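Local coordinates for beta-lactamase-like protein (Novosphingobium pentaromativorans US6-1, PDB 6AUF), which probably hydrolyses beta-lactam antibiotics as a two-zinc metallo-beta-lactamase related to the B3 subclass, at residues E108-G114 with I152-P156; G39-P43 with P79-L85; P147-L151 with I215-Y220; A129-A133 with T178-T182. One frame throughout, in Å; residues are numbered along the deposited sequence.

Overall arrangement
Contact 1 carries ligands of both zinc ions, and contacts 2 and 3 adjoin it. Contact 2 lies beside the zinc held by Asp-111 and His-112, its centre about 12 Å from that of contact 1. There Trp-40 CZ3 is 3.7 Å from Asp-111 CB. Contact 3 lies beside the zinc held by His-109, its centre about 15 Å away. Here Gln-148 NE2 is 3.4 Å from His-109 CE1, and residues 147-151 run straight on into 152-156. The centres of contacts 2 and 3 are about 25 Å apart. Contact 4 joins the two sheets away from the zinc site, its centre about 17 Å from contact 1, and lies across the chain's centre from contact 2.

Contact 1: residues E108-G114 with I152-P156. With ZN (zinc ion), chain C; ZN (zinc ion), chain B.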
loop_
_atom_site.group_PDB
_atom_site.type_symbol
_atom_site.label_atom_id
_atom_site.label_comp_id
_atom_site.label_asym_id
_atom_site.label_seq_id
_atom_site.Cartn_x
_atom_site.Cartn_y
_atom_site.Cartn_z
ATOM N N GLU A 108 -3.880 6.327 -3.964
ATOM C CA GLU A 108 -3.458 7.575 -4.597
ATOM C C GLU A 108 -3.526 8.769 -3.652
ATOM O O GLU A 108 -3.864 9.884 -4.061
ATOM C CB GLU A 108 -4.299 7.819 -5.850
ATOM C CG GLU A 108 -5.782 8.200 -5.615
ATOM C CD GLU A 108 -6.712 7.008 -5.430
ATOM O OE1 GLU A 108 -7.936 7.177 -5.643
ATOM O OE2 GLU A 108 -6.227 5.913 -5.081
ATOM N N HIS A 109 -3.183 8.570 -2.389
ATOM C CA HIS A 109 -3.143 9.645 -1.410
ATOM C C HIS A 109 -1.704 10.067 -1.139
ATOM O O HIS A 109 -0.772 9.286 -1.338
ATOM C CB HIS A 109 -3.842 9.213 -0.124
ATOM C CG HIS A 109 -5.326 9.063 -0.282
ATOM N ND1 HIS A 109 -6.092 8.283 0.557
ATOM C CD2 HIS A 109 -6.183 9.592 -1.189
ATOM C CE1 HIS A 109 -7.354 8.345 0.181
ATOM N NE2 HIS A 109 -7.438 9.135 -0.874
ATOM N N HIS A 110 -1.539 11.323 -0.698
ATOM C CA HIS A 110 -0.206 11.922 -0.558
ATOM C C HIS A 110 0.660 11.172 0.448
ATOM O O HIS A 110 1.883 11.089 0.283
ATOM C CB HIS A 110 -0.330 13.374 -0.117
ATOM C CG HIS A 110 -0.822 13.509 1.285
ATOM N ND1 HIS A 110 0.024 13.524 2.371
ATOM C CD2 HIS A 110 -2.078 13.554 1.787
ATOM C CE1 HIS A 110 -0.688 13.616 3.479
ATOM N NE2 HIS A 110 -1.966 13.638 3.152
ATOM N N ASP A 111 0.054 10.658 1.522
ATOM C CA ASP A 111 0.832 9.988 2.558
ATOM C C ASP A 111 1.468 8.700 2.053
ATOM O O ASP A 111 2.427 8.212 2.662
ATOM C CB ASP A 111 -0.062 9.685 3.757
ATOM C CG ASP A 111 -1.352 9.020 3.339
ATOM O OD1 ASP A 111 -1.906 9.461 2.307
ATOM O OD2 ASP A 111 -1.798 8.059 4.008
ATOM N N HIS A 112 0.944 8.126 0.971
ATOM C CA HIS A 112 1.502 6.897 0.430
ATOM C C HIS A 112 2.262 7.094 -0.866
ATOM O O HIS A 112 3.215 6.359 -1.130
ATOM C CB HIS A 112 0.392 5.871 0.202
ATOM C CG HIS A 112 -0.352 5.514 1.443
ATOM N ND1 HIS A 112 0.091 4.550 2.323
ATOM C CD2 HIS A 112 -1.502 6.002 1.964
ATOM C CE1 HIS A 112 -0.759 4.451 3.328
ATOM N NE2 HIS A 112 -1.736 5.319 3.132
ATOM N N ALA A 113 1.855 8.064 -1.677
ATOM C CA ALA A 113 2.451 8.299 -2.983
ATOM C C ALA A 113 3.004 9.710 -3.087
ATOM O O ALA A 113 3.409 10.131 -4.178
ATOM C CB ALA A 113 1.421 8.029 -4.097
ATOM N N GLY A 114 3.049 10.440 -1.972
ATOM C CA GLY A 114 3.365 11.858 -2.015
ATOM C C GLY A 114 4.690 12.200 -2.676
ATOM O O GLY A 114 4.848 13.300 -3.216
ATOM N N ILE A 152 -8.721 15.838 1.771
ATOM C CA ILE A 152 -7.331 15.453 1.571
ATOM C C ILE A 152 -6.638 16.434 0.622
ATOM O O ILE A 152 -7.268 17.068 -0.236
ATOM C CB ILE A 152 -7.273 14.003 1.043
ATOM C CG1 ILE A 152 -6.217 13.177 1.796
ATOM C CG2 ILE A 152 -7.058 13.975 -0.472
ATOM C CD1 ILE A 152 -6.530 12.962 3.265
ATOM N N GLU A 153 -5.325 16.568 0.790
ATOM C CA GLU A 153 -4.485 17.433 -0.027
ATOM C C GLU A 153 -3.819 16.632 -1.146
ATOM O O GLU A 153 -3.863 15.401 -1.181
ATOM C CB GLU A 153 -3.422 18.112 0.841
ATOM C CG GLU A 153 -2.655 17.130 1.718
ATOM C CD GLU A 153 -1.244 17.581 2.016
ATOM O OE1 GLU A 153 -1.076 18.591 2.733
ATOM O OE2 GLU A 153 -0.298 16.930 1.519
ATOM N N GLY A 154 -3.178 17.355 -2.067
ATOM C CA GLY A 154 -2.576 16.752 -3.234
ATOM C C GLY A 154 -1.076 16.545 -3.087
ATOM O O GLY A 154 -0.478 16.791 -2.043
ATOM N N PHE A 155 -0.471 16.082 -4.175
ATOM C CA PHE A 155 0.960 15.810 -4.211
ATOM C C PHE A 155 1.449 16.003 -5.634
ATOM O O PHE A 155 0.649 16.160 -6.563
ATOM C CB PHE A 155 1.272 14.397 -3.716
ATOM C CG PHE A 155 0.549 13.338 -4.456
ATOM C CD1 PHE A 155 -0.733 12.970 -4.080
ATOM C CD2 PHE A 155 1.136 12.716 -5.546
ATOM C CE1 PHE A 155 -1.423 11.986 -4.777
ATOM C CE2 PHE A 155 0.461 11.731 -6.246
ATOM C CZ PHE A 155 -0.827 11.365 -5.861
ATOM N N PRO A 156 2.759 15.991 -5.845
ATOM C CA PRO A 156 3.291 16.353 -7.158
ATOM C C PRO A 156 3.019 15.259 -8.174
ATOM O O PRO A 156 3.259 14.071 -7.911
ATOM C CB PRO A 156 4.795 16.531 -6.902
ATOM C CG PRO A 156 5.076 15.653 -5.762
ATOM C CD PRO A 156 3.825 15.596 -4.911
HETATM ZN ZN ZN C . -5.732 6.960 1.880
HETATM ZN ZN ZN B . -2.872 6.052 4.561
#
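Glu-108 meets Phe-155 through its backbone. Its carbonyl O lies at the edge of the phenyl ring, near the ring plane, 3.3 Å from Phe-155 CE1. The Glu-108 carboxylate leads away and is hydrogen-bonded to Ser-186 OG and Gly-188 N. His-109 takes the N-cap position of helix 110-113. Its carbonyl O receives the backbone N-H groups of His-112 and Ala-113. Its ND1 binds one zinc ion at 1.9 Å, beside His-107 and His-185, and its NE2 is hydrogen-bonded to Asp-146. His-110 holds the largest share of the first segment's buried surface. Its CG lies between the backbone N and the carbonyl carbon (chi1 69°), and with chi2 at 89° one ring face turns to Glu-153. Glu-153 CG makes a CH-pi contact over that face, 4.0 Å from the ring centroid. Its OE2 lies over the same face, 3.4 Å above the plane, toward the CG-ND1 side. The two side chains cross at about a right angle. Asp-111 OD1 covers the opposite face. Residues 107-112 form the HxHxDH motif of the metallo-beta-lactamase fold. Asp-111 OD2 and His-112 NE2 bind the second zinc ion at 2.3 and 2.0 Å, with His-251 as a further ligand. Ala-113 CB makes a loose apolar contact with Phe-155 CE2 at 4.4 Å. Gly-114 CA packs on Phe-155 CB at 3.7 Å. Leu-137 of helix 131-139 also touches the Phe-155 side chain.

Contact 2: residues G39-P43 with P79-L85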
loop_
_atom_site.group_PDB
_atom_site.type_symbol
_atom_site.label_atom_id
_atom_site.label_comp_id
_atom_site.label_asym_id
_atom_site.label_seq_id
_atom_site.Cartn_x
_atom_site.Cartn_y
_atom_site.Cartn_z
ATOM N N GLY A 39 4.710 9.410 13.152
ATOM C CA GLY A 39 5.582 8.444 12.521
ATOM C C GLY A 39 5.702 8.523 11.014
ATOM O O GLY A 39 6.682 8.011 10.462
ATOM N N TRP A 40 4.734 9.156 10.338
ATOM C CA TRP A 40 4.639 9.025 8.882
ATOM C C TRP A 40 5.931 9.431 8.193
ATOM O O TRP A 40 6.410 8.727 7.299
ATOM C CB TRP A 40 3.476 9.845 8.334
ATOM C CG TRP A 40 2.131 9.274 8.655
ATOM C CD1 TRP A 40 1.859 8.198 9.456
ATOM C CD2 TRP A 40 0.870 9.757 8.191
ATOM N NE1 TRP A 40 0.505 7.989 9.522
ATOM C CE2 TRP A 40 -0.125 8.928 8.747
ATOM C CE3 TRP A 40 0.481 10.815 7.362
ATOM C CZ2 TRP A 40 -1.485 9.124 8.497
ATOM C CZ3 TRP A 40 -0.868 11.008 7.116
ATOM C CH2 TRP A 40 -1.830 10.171 7.685
ATOM N N SER A 41 6.509 10.570 8.580
ATOM C CA SER A 41 7.774 11.013 8.007
ATOM C C SER A 41 8.947 10.733 8.936
ATOM O O SER A 41 10.021 11.332 8.785
ATOM C CB SER A 41 7.704 12.497 7.652
ATOM O OG SER A 41 6.773 12.710 6.603
ATOM N N HIS A 42 8.760 9.835 9.883
ATOM C CA HIS A 42 9.735 9.546 10.918
ATOM C C HIS A 42 10.556 8.329 10.532
ATOM O O HIS A 42 9.982 7.277 10.212
ATOM C CB HIS A 42 9.035 9.301 12.244
ATOM C CG HIS A 42 9.972 9.204 13.396
ATOM N ND1 HIS A 42 10.765 8.100 13.610
ATOM C CD2 HIS A 42 10.264 10.079 14.385
ATOM C CE1 HIS A 42 11.498 8.291 14.688
ATOM N NE2 HIS A 42 11.208 9.483 15.177
ATOM N N PRO A 43 11.881 8.424 10.541
ATOM C CA PRO A 43 12.695 7.346 9.970
ATOM C C PRO A 43 12.657 6.092 10.826
ATOM O O PRO A 43 12.688 6.150 12.054
ATOM C CB PRO A 43 14.101 7.949 9.923
ATOM C CG PRO A 43 13.902 9.430 10.163
ATOM C CD PRO A 43 12.716 9.521 11.049
ATOM N N PRO A 79 5.070 9.749 2.573
ATOM C CA PRO A 79 4.617 11.135 2.382
ATOM C C PRO A 79 5.512 11.925 1.436
ATOM O O PRO A 79 6.570 11.476 0.984
ATOM C CB PRO A 79 4.648 11.709 3.801
ATOM C CG PRO A 79 4.450 10.505 4.690
ATOM C CD PRO A 79 5.157 9.375 3.997
ATOM N N ALA A 80 5.071 13.151 1.152
ATOM C CA ALA A 80 5.714 13.941 0.105
ATOM C C ALA A 80 7.166 14.256 0.428
ATOM O O ALA A 80 7.966 14.464 -0.490
ATOM C CB ALA A 80 4.939 15.234 -0.133
ATOM N N ASP A 81 7.536 14.303 1.706
ATOM C CA ASP A 81 8.899 14.667 2.085
ATOM C C ASP A 81 9.775 13.463 2.389
ATOM O O ASP A 81 10.900 13.638 2.864
ATOM C CB ASP A 81 8.898 15.604 3.302
ATOM C CG ASP A 81 8.304 14.952 4.553
ATOM O OD1 ASP A 81 7.866 13.781 4.475
ATOM O OD2 ASP A 81 8.258 15.615 5.613
ATOM N N ALA A 82 9.298 12.251 2.128
ATOM C CA ALA A 82 9.933 11.055 2.659
ATOM C C ALA A 82 10.868 10.364 1.674
ATOM O O ALA A 82 11.461 9.340 2.028
ATOM C CB ALA A 82 8.862 10.067 3.140
ATOM N N ALA A 83 11.029 10.894 0.462
ATOM C CA ALA A 83 11.870 10.250 -0.541
ATOM C C ALA A 83 13.246 9.866 0.019
ATOM O O ALA A 83 13.626 8.684 -0.021
ATOM C CB ALA A 83 12.014 11.169 -1.756
ATOM N N PRO A 84 14.023 10.819 0.550
ATOM C CA PRO A 84 15.367 10.464 1.051
ATOM C C PRO A 84 15.358 9.382 2.121
ATOM O O PRO A 84 16.289 8.570 2.179
ATOM C CB PRO A 84 15.903 11.796 1.602
ATOM C CG PRO A 84 15.135 12.848 0.866
ATOM C CD PRO A 84 13.757 12.264 0.650
ATOM N N LEU A 85 14.335 9.341 2.973
ATOM C CA LEU A 85 14.288 8.315 4.007
ATOM C C LEU A 85 14.343 6.919 3.397
ATOM O O LEU A 85 15.153 6.082 3.813
ATOM C CB LEU A 85 13.030 8.488 4.858
ATOM C CG LEU A 85 13.052 9.595 5.914
ATOM C CD1 LEU A 85 13.462 10.920 5.309
ATOM C CD2 LEU A 85 11.683 9.711 6.553
#
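Pro-43 and Leu-85 touch, with CA atoms 6.2 Å apart, and the backbones come nearest at Ser-41 and Ala-82, whose CA atoms are 5.8 Å apart. Residues 39-43 leave the short helix 37-40. Residues 79-82 form a type I beta turn that leads into helix 83-91. The contact thus lays the N-terminal part of the chain against a turn and helix start of the metallo-beta-lactamase fold, beside the zinc site. A backbone bond from Ala-82 N to Pro-79 O closes the turn, and Pro-79 O is also hydrogen-bonded to Ser-115 OG.

The Pro-79 ring packs against Trp-40 and Ser-41. Its CG packs on Trp-40 CB at 3.8 Å, and its CD lies 3.6 Å from Trp-40 O. That oxygen is hydrogen-bonded to Thr-58 OG1. The Trp-40 indole itself leads away from this contact and meets the ring of His-251, a ligand of the second zinc ion. Leu-85 uses one branch: CD2 lies off the plane of the Ser-41 carbonyl, 3.2 Å from Ser-41 O, and 4.2 Å from Pro-43 CG. The polar part of the contact joins Ser-41 and Asp-81. Asp-81 CG is placed between its backbone N and carbonyl carbon (chi1 63°), and this brings the carboxylate back to the serine. Ser-41 OG donates to Asp-81 OD1 at 2.6 Å, and OD1 accepts with its syn lone pair, on the side of OD2.

Contact 3: residues P147-L151 with I215-Y220; sequences PQSGL and ISADDY
Pro-147 and Ala-217 make the hydrogen bond that joins the two loops. Ala-217 N donates to Pro-147 O at 2.9 Å, with an N-H...O angle of 155°. Within the second loop, Ser-216 OG donates to Ala-217 O at 2.7 Å and also bonds to Arg-287 NH2. This serine therefore ties its own loop to helix 272-292.

The ring contact is a CH-pi interaction. Pro-147 CB lies over one face of Tyr-220, 3.5 Å from the ring centroid and 15° off the ring normal. The proline and tyrosine side chains run side by side and point the same way. Tyr-220 CG is anti to the backbone N (chi1 -179°), which carries the ring alongside the proline.

Van der Waals packing completes the contact. Pro-147 CB touches Ser-216 CB at 3.5 Å, and Leu-151 CB meets Ala-217 CB at 4.2 Å. Gln-148 runs extended beyond CG. Its amide packs against Ile-215, with NE2 3.8 Å from Ile-215 CG1. The amide lies near the first zinc ion and makes a weak hydrogen bond to a bound citrate, probably from the crystallisation liquor. The loop between helix 131-139 and strand 162-164 is thus joined to the loop between strand 203-208 and helix 226-241, with Arg-228 of that helix packing on both Pro-147 and Tyr-220.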
loop_
_atom_site.group_PDB
_atom_site.type_symbol
_atom_site.label_atom_id
_atom_site.label_comp_id
_atom_site.label_asym_id
_atom_site.label_seq_id
_atom_site.Cartn_x
_atom_site.Cartn_y
_atom_site.Cartn_z
ATOM N N PRO A 147 -14.331 9.793 -1.524
ATOM C CA PRO A 147 -15.121 10.363 -0.416
ATOM C C PRO A 147 -14.370 11.412 0.389
ATOM O O PRO A 147 -14.999 12.179 1.124
ATOM C CB PRO A 147 -15.459 9.139 0.447
ATOM C CG PRO A 147 -15.273 7.964 -0.467
ATOM C CD PRO A 147 -14.131 8.347 -1.364
ATOM N N GLN A 148 -13.051 11.490 0.258
ATOM C CA GLN A 148 -12.246 12.370 1.088
ATOM C C GLN A 148 -11.876 13.682 0.416
ATOM O O GLN A 148 -11.370 14.576 1.096
ATOM C CB GLN A 148 -10.960 11.666 1.521
ATOM C CG GLN A 148 -11.148 10.702 2.657
ATOM C CD GLN A 148 -9.828 10.300 3.243
ATOM O OE1 GLN A 148 -9.251 11.025 4.056
ATOM N NE2 GLN A 148 -9.313 9.160 2.808
ATOM N N SER A 149 -12.078 13.826 -0.884
ATOM C CA SER A 149 -11.923 15.151 -1.457
ATOM C C SER A 149 -13.164 15.964 -1.125
ATOM O O SER A 149 -14.263 15.418 -1.002
ATOM C CB SER A 149 -11.707 15.082 -2.968
ATOM O OG SER A 149 -12.924 14.854 -3.653
ATOM N N GLY A 150 -12.979 17.267 -0.923
ATOM C CA GLY A 150 -11.674 17.900 -0.954
ATOM C C GLY A 150 -11.125 18.197 0.430
ATOM O O GLY A 150 -10.607 19.285 0.701
ATOM N N LEU A 151 -11.262 17.213 1.319
ATOM C CA LEU A 151 -10.542 17.238 2.587
ATOM C C LEU A 151 -9.054 16.985 2.365
ATOM O O LEU A 151 -8.209 17.825 2.696
ATOM C CB LEU A 151 -11.146 16.198 3.540
ATOM C CG LEU A 151 -10.263 15.402 4.504
ATOM C CD1 LEU A 151 -9.973 16.190 5.784
ATOM C CD2 LEU A 151 -10.917 14.059 4.823
ATOM N N ILE A 215 -13.745 5.999 4.737
ATOM C CA ILE A 215 -13.777 7.251 5.482
ATOM C C ILE A 215 -13.929 8.389 4.492
ATOM O O ILE A 215 -13.533 8.276 3.330
ATOM C CB ILE A 215 -12.512 7.446 6.359
ATOM C CG1 ILE A 215 -11.237 7.335 5.518
ATOM C CG2 ILE A 215 -12.504 6.448 7.530
ATOM C CD1 ILE A 215 -9.934 7.355 6.345
ATOM N N SER A 216 -14.491 9.500 4.964
ATOM C CA SER A 216 -14.907 10.568 4.072
ATOM C C SER A 216 -14.766 11.908 4.763
ATOM O O SER A 216 -14.638 11.992 5.985
ATOM C CB SER A 216 -16.363 10.386 3.641
ATOM O OG SER A 216 -17.231 10.603 4.743
ATOM N N ALA A 217 -14.825 12.967 3.961
ATOM C CA ALA A 217 -15.159 14.274 4.494
ATOM C C ALA A 217 -16.505 14.195 5.225
ATOM O O ALA A 217 -17.269 13.233 5.074
ATOM C CB ALA A 217 -15.204 15.305 3.369
ATOM N N ASP A 218 -16.795 15.223 6.029
ATOM C CA ASP A 218 -17.988 15.179 6.874
ATOM C C ASP A 218 -19.260 15.169 6.040
ATOM O O ASP A 218 -20.162 14.351 6.264
ATOM C CB ASP A 218 -18.005 16.366 7.833
ATOM C CG ASP A 218 -16.818 16.375 8.771
ATOM O OD1 ASP A 218 -15.983 15.444 8.695
ATOM O OD2 ASP A 218 -16.724 17.324 9.580
ATOM N N ASP A 219 -19.352 16.084 5.076
ATOM C CA ASP A 219 -20.553 16.241 4.271
ATOM C C ASP A 219 -20.775 15.085 3.297
ATOM O O ASP A 219 -21.819 15.044 2.644
ATOM C CB ASP A 219 -20.471 17.563 3.512
ATOM C CG ASP A 219 -19.193 17.683 2.696
ATOM O OD1 ASP A 219 -18.391 16.724 2.697
ATOM O OD2 ASP A 219 -18.982 18.733 2.055
ATOM N N TYR A 220 -19.839 14.153 3.182
ATOM C CA TYR A 220 -19.984 13.062 2.235
ATOM C C TYR A 220 -20.830 11.943 2.819
ATOM O O TYR A 220 -20.655 11.563 3.981
ATOM C CB TYR A 220 -18.621 12.510 1.846
ATOM C CG TYR A 220 -18.693 11.384 0.832
ATOM C CD1 TYR A 220 -18.865 10.058 1.227
ATOM C CD2 TYR A 220 -18.580 11.650 -0.525
ATOM C CE1 TYR A 220 -18.922 9.033 0.279
ATOM C CE2 TYR A 220 -18.632 10.641 -1.468
ATOM C CZ TYR A 220 -18.804 9.343 -1.064
ATOM O OH TYR A 220 -18.846 8.368 -2.025
#

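Contact 4: residues A129-A133 with T178-T182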
loop_
_atom_site.group_PDB
_atom_site.type_symbol
_atom_site.label_atom_id
_atom_site.label_comp_id
_atom_site.label_asym_id
_atom_site.label_seq_id
_atom_site.Cartn_x
_atom_site.Cartn_y
_atom_site.Cartn_z
ATOM N N ALA A 129 0.377 1.533 -12.912
ATOM C CA ALA A 129 -0.752 1.749 -12.015
ATOM C C ALA A 129 -2.047 1.297 -12.678
ATOM O O ALA A 129 -2.146 1.227 -13.907
ATOM C CB ALA A 129 -0.847 3.218 -11.596
ATOM N N VAL A 130 -3.037 0.984 -11.834
ATOM C CA VAL A 130 -4.362 0.608 -12.310
ATOM C C VAL A 130 -5.041 1.811 -12.956
ATOM O O VAL A 130 -4.815 2.969 -12.583
ATOM C CB VAL A 130 -5.235 0.053 -11.167
ATOM C CG1 VAL A 130 -4.603 -1.153 -10.556
ATOM C CG2 VAL A 130 -5.497 1.125 -10.120
ATOM N N ALA A 131 -5.903 1.537 -13.923
ATOM C CA ALA A 131 -6.563 2.639 -14.605
ATOM C C ALA A 131 -7.345 3.513 -13.623
ATOM O O ALA A 131 -7.366 4.742 -13.756
ATOM C CB ALA A 131 -7.468 2.095 -15.716
ATOM N N SER A 132 -8.000 2.902 -12.635
ATOM C CA SER A 132 -8.776 3.674 -11.666
ATOM C C SER A 132 -7.940 4.692 -10.885
ATOM O O SER A 132 -8.513 5.574 -10.227
ATOM C CB SER A 132 -9.460 2.717 -10.701
ATOM O OG SER A 132 -10.240 1.784 -11.423
ATOM N N ALA A 133 -6.609 4.594 -10.934
ATOM C CA ALA A 133 -5.747 5.541 -10.252
ATOM C C ALA A 133 -5.087 6.545 -11.184
ATOM O O ALA A 133 -4.681 7.612 -10.716
ATOM C CB ALA A 133 -4.659 4.797 -9.459
ATOM N N THR A 178 1.517 -9.240 -9.167
ATOM C CA THR A 178 0.224 -9.244 -9.828
ATOM C C THR A 178 -0.777 -8.410 -9.018
ATOM O O THR A 178 -0.896 -8.565 -7.796
ATOM C CB THR A 178 -0.213 -10.693 -10.073
ATOM O OG1 THR A 178 -1.598 -10.857 -9.777
ATOM C CG2 THR A 178 0.638 -11.651 -9.229
ATOM N N VAL A 179 -1.459 -7.483 -9.710
ATOM C CA VAL A 179 -2.275 -6.431 -9.105
ATOM C C VAL A 179 -3.763 -6.782 -9.169
ATOM O O VAL A 179 -4.250 -7.430 -10.100
ATOM C CB VAL A 179 -2.034 -5.079 -9.808
ATOM C CG1 VAL A 179 -2.795 -5.057 -11.143
ATOM C CG2 VAL A 179 -2.486 -3.927 -8.925
ATOM N N ARG A 180 -4.498 -6.311 -8.171
ATOM C CA ARG A 180 -5.944 -6.375 -8.148
ATOM C C ARG A 180 -6.472 -4.978 -7.860
ATOM O O ARG A 180 -6.001 -4.319 -6.922
ATOM C CB ARG A 180 -6.469 -7.343 -7.075
ATOM C CG ARG A 180 -6.244 -8.847 -7.308
ATOM C CD ARG A 180 -6.679 -9.352 -8.650
ATOM N NE ARG A 180 -8.089 -9.089 -8.938
ATOM C CZ ARG A 180 -9.066 -9.994 -8.864
ATOM N NH1 ARG A 180 -8.804 -11.238 -8.485
ATOM N NH2 ARG A 180 -10.323 -9.655 -9.166
ATOM N N GLU A 181 -7.456 -4.533 -8.651
ATOM C CA GLU A 181 -8.216 -3.344 -8.275
ATOM C C GLU A 181 -9.090 -3.665 -7.064
ATOM O O GLU A 181 -9.928 -4.577 -7.117
ATOM C CB GLU A 181 -9.062 -2.835 -9.441
ATOM C CG GLU A 181 -8.304 -1.835 -10.311
ATOM C CD GLU A 181 -9.177 -1.160 -11.348
ATOM O OE1 GLU A 181 -8.748 -0.140 -11.950
ATOM O OE2 GLU A 181 -10.298 -1.653 -11.552
ATOM N N THR A 182 -8.888 -2.920 -5.976
ATOM C CA THR A 182 -9.511 -3.198 -4.676
ATOM C C THR A 182 -10.078 -1.901 -4.101
ATOM O O THR A 182 -9.584 -1.390 -3.092
ATOM C CB THR A 182 -8.497 -3.837 -3.710
ATOM O OG1 THR A 182 -7.359 -2.970 -3.543
ATOM C CG2 THR A 182 -7.991 -5.145 -4.260
#
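Ser-132 and Glu-181 form the polar part of this contact. Glu-181 OE1 takes two bonds from the serine. Ser-132 N donates at 3.2 Å with an N-H...O angle of 154°, and it meets OE1 nearly along its C-O axis. Ser-132 OG donates to the same oxygen; this bond, modelled at 2.5 Å, is doubtfully short. The glutamate reaches across because its chain is extended beyond CG (chi2 -171°). Its other oxygen, OE2, makes a salt bridge with Arg-231 of helix 226-241.

Apolar contacts lie beside the carboxylate. Val-130 CG1 meets Val-179 CG2 at 3.9 Å. Val-130 also crosses the aliphatic part of Glu-181 at a slant, its CB 3.7 Å from Glu-181 CG. Ala-190 of strand 190-197 touches both valines. Strand 126-130 belongs to the seven-stranded sheet and strand 175-181 to the five-stranded one. The contact therefore bridges the two sheets of the alpha-beta/beta-alpha sandwich where strand 126-130 turns into helix 131-139.

The carboxylate is buried and its oxygens have partners. OE1 is held by the Ser-132 N-H in the first turn of helix 131-139, and OE2 is paired with a guanidinium. The hydroxyl contact is modelled too short to weigh. A negative charge on Glu-181 would probably be favoured by Arg-231 and perhaps by the start of helix 131-139.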